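Local coordinates for protein 3-dehydroshikimate dehydratase (Pseudomonas putida, PDB 5HMQ) that catalyses the metal-dependent dehydration of 3-dehydroshikimate to protocatechuate, a step in the breakdown of quinate and shikimate, at residues L440-P451 and S519-D529. Sequence-based numbering, arbitrary orientation.
With MG (magnesium ion), chain L.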
loop_
_atom_site.group_PDB
_atom_site.type_symbol
_atom_site.label_atom_id
_atom_site.label_comp_id
_atom_site.label_asym_id
_atom_site.label_seq_id
_atom_site.Cartn_x
_atom_site.Cartn_y
_atom_site.Cartn_z
ATOM N N LEU C 440 -30.311 -23.356 -9.171
ATOM C CA LEU C 440 -28.911 -23.172 -8.818
ATOM C C LEU C 440 -28.555 -24.188 -7.750
ATOM O O LEU C 440 -29.325 -24.415 -6.813
ATOM C CB LEU C 440 -28.647 -21.761 -8.304
ATOM C CG LEU C 440 -29.224 -20.636 -9.154
ATOM C CD1 LEU C 440 -28.917 -19.279 -8.544
ATOM C CD2 LEU C 440 -28.674 -20.722 -10.565
ATOM N N ARG C 441 -27.411 -24.834 -7.902
ATOM C CA ARG C 441 -27.144 -25.971 -7.045
ATOM C C ARG C 441 -25.974 -25.770 -6.098
ATOM O O ARG C 441 -26.063 -26.173 -4.937
ATOM C CB ARG C 441 -26.969 -27.221 -7.894
ATOM C CG ARG C 441 -28.253 -27.454 -8.710
ATOM C CD ARG C 441 -28.456 -28.900 -8.998
ATOM N NE ARG C 441 -27.208 -29.599 -9.091
ATOM C CZ ARG C 441 -27.102 -30.777 -9.729
ATOM N NH1 ARG C 441 -28.180 -31.380 -10.272
ATOM N NH2 ARG C 441 -25.910 -31.399 -9.802
ATOM N N ARG C 442 -24.869 -25.188 -6.551
ATOM C CA ARG C 442 -23.770 -24.964 -5.624
ATOM C C ARG C 442 -22.989 -23.724 -6.025
ATOM O O ARG C 442 -23.072 -23.245 -7.158
ATOM C CB ARG C 442 -22.815 -26.164 -5.557
ATOM C CG ARG C 442 -21.944 -26.351 -6.789
ATOM C CD ARG C 442 -21.130 -27.633 -6.680
ATOM N NE ARG C 442 -20.159 -27.581 -5.588
ATOM C CZ ARG C 442 -18.939 -27.062 -5.684
ATOM N NH1 ARG C 442 -18.521 -26.540 -6.829
ATOM N NH2 ARG C 442 -18.135 -27.064 -4.629
ATOM N N ILE C 443 -22.238 -23.197 -5.058
ATOM C CA ILE C 443 -21.280 -22.136 -5.337
ATOM C C ILE C 443 -20.097 -22.742 -6.079
ATOM O O ILE C 443 -19.388 -23.606 -5.549
ATOM C CB ILE C 443 -20.838 -21.442 -4.043
ATOM C CG1 ILE C 443 -22.030 -20.725 -3.402
ATOM C CG2 ILE C 443 -19.691 -20.483 -4.314
ATOM C CD1 ILE C 443 -21.784 -20.277 -1.979
ATOM N N ASP C 444 -19.882 -22.293 -7.314
ATOM C CA ASP C 444 -18.792 -22.819 -8.121
ATOM C C ASP C 444 -17.483 -22.091 -7.847
ATOM O O ASP C 444 -16.437 -22.729 -7.694
ATOM C CB ASP C 444 -19.144 -22.728 -9.606
ATOM C CG ASP C 444 -18.000 -23.160 -10.496
ATOM O OD1 ASP C 444 -17.877 -24.372 -10.767
ATOM O OD2 ASP C 444 -17.219 -22.284 -10.925
ATOM N N HIS C 445 -17.522 -20.762 -7.787
ATOM C CA HIS C 445 -16.335 -19.995 -7.443
ATOM C C HIS C 445 -16.763 -18.635 -6.919
ATOM O O HIS C 445 -17.893 -18.188 -7.136
ATOM C CB HIS C 445 -15.379 -19.845 -8.635
ATOM C CG HIS C 445 -15.965 -19.120 -9.807
ATOM N ND1 HIS C 445 -16.516 -19.773 -10.887
ATOM C CD2 HIS C 445 -16.064 -17.796 -10.077
ATOM C CE1 HIS C 445 -16.937 -18.885 -11.769
ATOM N NE2 HIS C 445 -16.676 -17.678 -11.301
HETATM N N MSE C 446 -15.842 -17.990 -6.214
HETATM C CA MSE C 446 -16.090 -16.671 -5.661
HETATM C C MSE C 446 -14.833 -15.822 -5.777
HETATM O O MSE C 446 -13.767 -16.197 -5.284
HETATM C CB MSE C 446 -16.548 -16.772 -4.208
HETATM C CG MSE C 446 -16.968 -15.446 -3.607
HETATM SE SE MSE C 446 -17.841 -15.639 -1.873
HETATM C CE MSE C 446 -16.374 -16.471 -0.883
ATOM N N ALA C 447 -14.965 -14.680 -6.444
ATOM C CA ALA C 447 -13.837 -13.806 -6.728
ATOM C C ALA C 447 -13.729 -12.709 -5.679
ATOM O O ALA C 447 -14.742 -12.186 -5.204
ATOM C CB ALA C 447 -13.965 -13.180 -8.119
ATOM N N LEU C 448 -12.495 -12.368 -5.320
ATOM C CA LEU C 448 -12.224 -11.260 -4.419
ATOM C C LEU C 448 -11.522 -10.141 -5.178
ATOM O O LEU C 448 -10.679 -10.399 -6.043
ATOM C CB LEU C 448 -11.354 -11.708 -3.241
ATOM C CG LEU C 448 -11.811 -12.908 -2.417
ATOM C CD1 LEU C 448 -10.847 -13.138 -1.246
ATOM C CD2 LEU C 448 -13.265 -12.773 -1.950
ATOM N N ALA C 449 -11.876 -8.904 -4.852
ATOM C CA ALA C 449 -11.155 -7.731 -5.324
ATOM C C ALA C 449 -10.312 -7.216 -4.168
ATOM O O ALA C 449 -10.856 -6.812 -3.137
ATOM C CB ALA C 449 -12.114 -6.656 -5.834
ATOM N N LEU C 450 -8.992 -7.247 -4.330
ATOM C CA LEU C 450 -8.087 -6.927 -3.238
ATOM C C LEU C 450 -7.150 -5.789 -3.621
ATOM O O LEU C 450 -6.855 -5.595 -4.805
ATOM C CB LEU C 450 -7.251 -8.153 -2.841
ATOM C CG LEU C 450 -8.018 -9.383 -2.349
ATOM C CD1 LEU C 450 -7.083 -10.573 -2.190
ATOM C CD2 LEU C 450 -8.732 -9.081 -1.042
ATOM N N PRO C 451 -6.674 -5.011 -2.646
ATOM C CA PRO C 451 -5.659 -3.996 -2.952
ATOM C C PRO C 451 -4.393 -4.650 -3.482
ATOM O O PRO C 451 -4.005 -5.736 -3.048
ATOM C CB PRO C 451 -5.417 -3.309 -1.602
ATOM C CG PRO C 451 -6.621 -3.624 -0.784
ATOM C CD PRO C 451 -7.068 -4.985 -1.227
ATOM N N SER C 519 -12.542 -2.767 -1.249
ATOM C CA SER C 519 -12.292 -4.156 -1.583
ATOM C C SER C 519 -13.379 -5.032 -0.972
ATOM O O SER C 519 -14.231 -4.569 -0.211
ATOM C CB SER C 519 -10.905 -4.572 -1.089
ATOM O OG SER C 519 -9.903 -3.750 -1.660
ATOM N N GLY C 520 -13.349 -6.307 -1.319
ATOM C CA GLY C 520 -14.360 -7.229 -0.859
ATOM C C GLY C 520 -14.709 -8.212 -1.953
ATOM O O GLY C 520 -13.907 -8.483 -2.842
ATOM N N VAL C 521 -15.915 -8.776 -1.860
ATOM C CA VAL C 521 -16.355 -9.761 -2.838
ATOM C C VAL C 521 -16.483 -9.118 -4.207
ATOM O O VAL C 521 -17.153 -8.093 -4.378
ATOM C CB VAL C 521 -17.682 -10.394 -2.401
ATOM C CG1 VAL C 521 -18.346 -11.103 -3.578
ATOM C CG2 VAL C 521 -17.439 -11.376 -1.285
ATOM N N HIS C 522 -15.821 -9.719 -5.196
ATOM C CA HIS C 522 -15.955 -9.253 -6.568
ATOM C C HIS C 522 -17.233 -9.799 -7.191
ATOM O O HIS C 522 -18.058 -9.033 -7.699
ATOM C CB HIS C 522 -14.725 -9.659 -7.382
ATOM C CG HIS C 522 -14.698 -9.085 -8.764
ATOM N ND1 HIS C 522 -15.021 -9.822 -9.883
ATOM C CD2 HIS C 522 -14.387 -7.844 -9.208
ATOM C CE1 HIS C 522 -14.908 -9.061 -10.957
ATOM N NE2 HIS C 522 -14.526 -7.855 -10.574
ATOM N N HIS C 523 -17.418 -11.119 -7.151
ATOM C CA HIS C 523 -18.663 -11.729 -7.595
ATOM C C HIS C 523 -18.752 -13.148 -7.058
ATOM O O HIS C 523 -17.747 -13.759 -6.683
ATOM C CB HIS C 523 -18.789 -11.724 -9.125
ATOM C CG HIS C 523 -17.873 -12.683 -9.821
ATOM N ND1 HIS C 523 -16.608 -12.333 -10.239
ATOM C CD2 HIS C 523 -18.051 -13.972 -10.198
ATOM C CE1 HIS C 523 -16.040 -13.370 -10.831
ATOM N NE2 HIS C 523 -16.896 -14.376 -10.819
ATOM N N ILE C 524 -19.978 -13.663 -7.029
ATOM C CA ILE C 524 -20.274 -15.020 -6.583
ATOM C C ILE C 524 -20.940 -15.752 -7.739
ATOM O O ILE C 524 -21.880 -15.230 -8.350
ATOM C CB ILE C 524 -21.170 -15.026 -5.332
ATOM C CG1 ILE C 524 -20.528 -14.199 -4.216
ATOM C CG2 ILE C 524 -21.428 -16.449 -4.863
ATOM C CD1 ILE C 524 -21.523 -13.632 -3.229
ATOM N N ALA C 525 -20.454 -16.952 -8.039
ATOM C CA ALA C 525 -20.896 -17.705 -9.203
ATOM C C ALA C 525 -21.596 -18.984 -8.767
ATOM O O ALA C 525 -21.030 -19.781 -8.010
ATOM C CB ALA C 525 -19.717 -18.036 -10.118
ATOM N N PHE C 526 -22.820 -19.173 -9.249
ATOM C CA PHE C 526 -23.590 -20.385 -9.018
ATOM C C PHE C 526 -23.705 -21.170 -10.319
ATOM O O PHE C 526 -23.803 -20.584 -11.402
ATOM C CB PHE C 526 -24.987 -20.059 -8.485
ATOM C CG PHE C 526 -24.996 -19.037 -7.383
ATOM C CD1 PHE C 526 -24.518 -19.351 -6.121
ATOM C CD2 PHE C 526 -25.504 -17.767 -7.604
ATOM C CE1 PHE C 526 -24.533 -18.414 -5.105
ATOM C CE2 PHE C 526 -25.525 -16.825 -6.592
ATOM C CZ PHE C 526 -25.039 -17.149 -5.341
ATOM N N ASP C 527 -23.700 -22.494 -10.216
ATOM C CA ASP C 527 -23.847 -23.340 -11.389
ATOM C C ASP C 527 -25.266 -23.895 -11.466
ATOM O O ASP C 527 -26.031 -23.856 -10.498
ATOM C CB ASP C 527 -22.815 -24.478 -11.386
ATOM C CG ASP C 527 -23.081 -25.528 -10.312
ATOM O OD1 ASP C 527 -23.858 -25.265 -9.369
ATOM O OD2 ASP C 527 -22.492 -26.626 -10.409
ATOM N N CYS C 528 -25.613 -24.403 -12.645
ATOM C CA CYS C 528 -26.934 -24.964 -12.884
ATOM C C CYS C 528 -26.827 -25.988 -14.001
ATOM O O CYS C 528 -25.794 -26.112 -14.661
ATOM C CB CYS C 528 -27.952 -23.878 -13.245
ATOM S SG CYS C 528 -27.627 -23.060 -14.825
ATOM N N ASP C 529 -27.915 -26.732 -14.205
ATOM C CA ASP C 529 -27.934 -27.734 -15.266
ATOM C C ASP C 529 -28.301 -27.125 -16.615
ATOM O O ASP C 529 -27.758 -27.529 -17.647
ATOM C CB ASP C 529 -28.910 -28.856 -14.914
ATOM C CG ASP C 529 -28.458 -29.663 -13.714
ATOM O OD1 ASP C 529 -27.232 -29.789 -13.512
ATOM O OD2 ASP C 529 -29.329 -30.165 -12.972
HETATM MG MG MG L . -16.593 -15.920 -12.601
HETATM O O HOH W 1 -19.621 -26.316 -9.501
HETATM O O HOH W 2 -14.230 -15.823 -12.419
HETATM O O HOH W 3 -16.532 -17.177 -14.246
HETATM O O HOH W 4 -16.333 -14.355 -13.931
#
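Asp527 turns its carboxylate toward the main chain of Arg442, where OD1 accepts a hydrogen bond from Arg442 N at 3.0 Å, while its own backbone N donates to Arg442 O. With CG between the backbone N and the carbonyl carbon (chi1 70°), the acid reaches main chain rather than the Arg442 guanidinium, whose NH2 bonds to Thr494 O; a water joins OD2 to Arg442 NH1 and Asp444 OD1. On the face carrying Leu440, Ile443 and Phe526, Leu440 CD1 meets Phe526 CD2 at 3.8 Å, and Ile443 CG1 lies at the edge of the same ring. On the opposite, metal-bearing face, Ala525 CB sits over the His445 imidazole in a CH-pi contact, 3.4 Å from its centroid. At the ring edge, ND1 donates to the anti lone pair of Asp444 OD2 (2.6 Å), fixing the imidazole's rotation. His445 NE2 and His523 NE2 bind magnesium at 2.2 and 2.4 Å, the imidazole planes 87° apart; Glu601 and three waters complete the site. In a classic beta bulge, Ala447 O accepts from His522 N (2.7 Å) and weakly from His523 N. This two-histidine, one-carboxylate site in a vicinal oxygen chelate domain resembles that of hydroxyphenylpyruvate dioxygenases, although the domain lacks their activity.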